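Local structure of annexin (Schistosoma mansoni, 4MDU) at residues B[116-121]-B[148-153]. The protein binds acidic phospholipid membranes in a calcium-dependent manner, aggregates liposomes when calcium is present, and takes part in reproduction of the worm and in host-parasite interaction. Sequence-based numbering, arbitrary orientation.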
loop_
_atom_site.group_PDB
_atom_site.type_symbol
_atom_site.label_atom_id
_atom_site.label_comp_id
_atom_site.label_asym_id
_atom_site.label_seq_id
_atom_site.Cartn_x
_atom_site.Cartn_y
_atom_site.Cartn_z
ATOM N N SER B 116 7.801 -14.195 -10.840
ATOM C CA SER B 116 6.945 -13.355 -9.998
ATOM C C SER B 116 7.171 -11.862 -10.245
ATOM O O SER B 116 6.225 -11.080 -10.185
ATOM C CB SER B 116 7.142 -13.658 -8.505
ATOM O OG SER B 116 6.733 -14.977 -8.193
ATOM N N LEU B 117 8.414 -11.453 -10.495
ATOM C CA LEU B 117 8.683 -10.037 -10.770
ATOM C C LEU B 117 8.006 -9.671 -12.073
ATOM O O LEU B 117 7.343 -8.640 -12.189
ATOM C CB LEU B 117 10.197 -9.746 -10.850
ATOM C CG LEU B 117 10.943 -9.805 -9.514
ATOM C CD1 LEU B 117 12.458 -9.755 -9.743
ATOM C CD2 LEU B 117 10.479 -8.673 -8.588
ATOM N N TYR B 118 8.180 -10.533 -13.066
ATOM C CA TYR B 118 7.540 -10.353 -14.359
ATOM C C TYR B 118 6.033 -10.132 -14.207
ATOM O O TYR B 118 5.477 -9.180 -14.748
ATOM C CB TYR B 118 7.797 -11.581 -15.223
ATOM C CG TYR B 118 7.062 -11.542 -16.542
ATOM C CD1 TYR B 118 5.874 -12.220 -16.715
ATOM C CD2 TYR B 118 7.556 -10.809 -17.604
ATOM C CE1 TYR B 118 5.205 -12.181 -17.913
ATOM C CE2 TYR B 118 6.897 -10.764 -18.804
ATOM C CZ TYR B 118 5.724 -11.452 -18.955
ATOM O OH TYR B 118 5.065 -11.398 -20.159
ATOM N N TYR B 119 5.364 -11.002 -13.456
ATOM C CA TYR B 119 3.921 -10.846 -13.279
ATOM C C TYR B 119 3.554 -9.590 -12.476
ATOM O O TYR B 119 2.539 -8.944 -12.733
ATOM C CB TYR B 119 3.293 -12.124 -12.694
ATOM C CG TYR B 119 3.253 -13.254 -13.711
ATOM C CD1 TYR B 119 2.511 -13.119 -14.882
ATOM C CD2 TYR B 119 3.965 -14.442 -13.518
ATOM C CE1 TYR B 119 2.463 -14.126 -15.830
ATOM C CE2 TYR B 119 3.926 -15.471 -14.479
ATOM C CZ TYR B 119 3.166 -15.292 -15.635
ATOM O OH TYR B 119 3.087 -16.263 -16.612
ATOM N N ALA B 120 4.400 -9.225 -11.525
ATOM C CA ALA B 120 4.135 -8.045 -10.710
ATOM C C ALA B 120 4.144 -6.770 -11.554
ATOM O O ALA B 120 3.553 -5.748 -11.174
ATOM C CB ALA B 120 5.147 -7.942 -9.575
ATOM N N MET B 121 4.811 -6.826 -12.702
ATOM C CA MET B 121 4.919 -5.643 -13.553
ATOM C C MET B 121 4.098 -5.731 -14.843
ATOM O O MET B 121 3.540 -4.738 -15.291
ATOM C CB MET B 121 6.390 -5.331 -13.843
ATOM C CG MET B 121 7.188 -4.974 -12.585
ATOM S SD MET B 121 8.918 -4.614 -12.915
ATOM C CE MET B 121 9.522 -6.204 -13.475
ATOM N N ASP B 148 19.372 -11.868 -14.618
ATOM C CA ASP B 148 19.662 -12.719 -15.758
ATOM C C ASP B 148 18.475 -13.596 -16.051
ATOM O O ASP B 148 18.056 -13.730 -17.196
ATOM C CB ASP B 148 20.894 -13.578 -15.513
ATOM C CG ASP B 148 22.182 -12.781 -15.620
ATOM O OD1 ASP B 148 22.135 -11.645 -16.162
ATOM O OD2 ASP B 148 23.232 -13.289 -15.162
ATOM N N ALA B 149 17.937 -14.196 -14.999
ATOM C CA ALA B 149 16.848 -15.136 -15.156
ATOM C C ALA B 149 15.653 -14.412 -15.777
ATOM O O ALA B 149 14.924 -14.978 -16.590
ATOM C CB ALA B 149 16.490 -15.738 -13.815
ATOM N N TYR B 150 15.470 -13.149 -15.397
ATOM C CA TYR B 150 14.387 -12.343 -15.946
ATOM C C TYR B 150 14.467 -12.289 -17.462
ATOM O O TYR B 150 13.469 -12.518 -18.147
ATOM C CB TYR B 150 14.422 -10.926 -15.388
ATOM C CG TYR B 150 13.144 -10.142 -15.599
ATOM C CD1 TYR B 150 12.955 -9.366 -16.744
ATOM C CD2 TYR B 150 12.123 -10.167 -14.643
ATOM C CE1 TYR B 150 11.789 -8.638 -16.936
ATOM C CE2 TYR B 150 10.945 -9.448 -14.829
ATOM C CZ TYR B 150 10.784 -8.689 -15.972
ATOM O OH TYR B 150 9.629 -7.967 -16.134
ATOM N N LYS B 151 15.657 -11.973 -17.980
ATOM C CA LYS B 151 15.865 -11.948 -19.429
ATOM C C LYS B 151 15.453 -13.284 -20.054
ATOM O O LYS B 151 14.925 -13.321 -21.162
ATOM C CB LYS B 151 17.312 -11.553 -19.793
ATOM C CG LYS B 151 17.634 -10.088 -19.469
ATOM C CD LYS B 151 19.048 -9.684 -19.881
ATOM C CE LYS B 151 19.195 -9.651 -21.396
ATOM N NZ LYS B 151 18.242 -8.698 -22.040
ATOM N N GLN B 152 15.670 -14.370 -19.322
ATOM C CA GLN B 152 15.262 -15.691 -19.779
ATOM C C GLN B 152 13.747 -15.910 -19.676
ATOM O O GLN B 152 13.178 -16.726 -20.408
ATOM C CB GLN B 152 16.015 -16.782 -19.013
ATOM C CG GLN B 152 15.753 -18.191 -19.541
ATOM C CD GLN B 152 16.037 -18.313 -21.031
ATOM O OE1 GLN B 152 16.848 -17.568 -21.588
ATOM N NE2 GLN B 152 15.356 -19.238 -21.685
ATOM N N VAL B 153 13.091 -15.200 -18.762
ATOM C CA VAL B 153 11.640 -15.282 -18.672
ATOM C C VAL B 153 11.035 -14.552 -19.870
ATOM O O VAL B 153 10.046 -15.002 -20.450
ATOM C CB VAL B 153 11.101 -14.668 -17.366
ATOM C CG1 VAL B 153 9.606 -14.390 -17.485
ATOM C CG2 VAL B 153 11.394 -15.582 -16.170
#
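Tyr150 reaches from helix 140-156 to the backbone of helix 109-122 between Leu117 and Met121, a contact inside the second repeat of the all-helical annexin fold. It illustrates how two helices, here with the axes of segments 116-121 and 148-153 coming within 10.3 Å of each other and crossing at -64°, can be joined largely by one aromatic side chain, with a second, smaller contact through Val153. The tight part lies around that ring. With CG anti to the backbone N (chi1 -164°), the Tyr150 ring reaches across to helix 109-122 and presents an edge to its backbone, CE2 lying 3.5 Å from Tyr118 N. The same CE2 is 3.8 Å from Tyr118 CB and also meets CB of Leu117, which packs as well on Leu131, Ile134 and Phe135 of helix 128-136. At the far end of the phenol, the bend at chi3 (-66°) turns the Met121 methyl back, bringing CE obliquely to 3.7 Å from Tyr150 CZ. No hydrogen bond links the two segments; the buried hydroxyl of Tyr150 is instead satisfied by the carboxylate of Asp169, which probably fixes how the ring sits. Met121 is also one of the residues of a calcium site, with Gly123, so the contact adjoins that site; this is the apo structure.

The looser side is built by Tyr118, which is partly exposed. Its side chain runs at about a right angle to that of Tyr150 and also touches Lys157. Tyr118 CD1 sits 3.9 Å above the plane of the ring of Tyr119, an exposed residue, over the centre of that ring. From helix 140-156 comes one aliphatic branch: the methyl CG1 of Val153 lies over one face of the Tyr118 ring, 3.9 Å from CG.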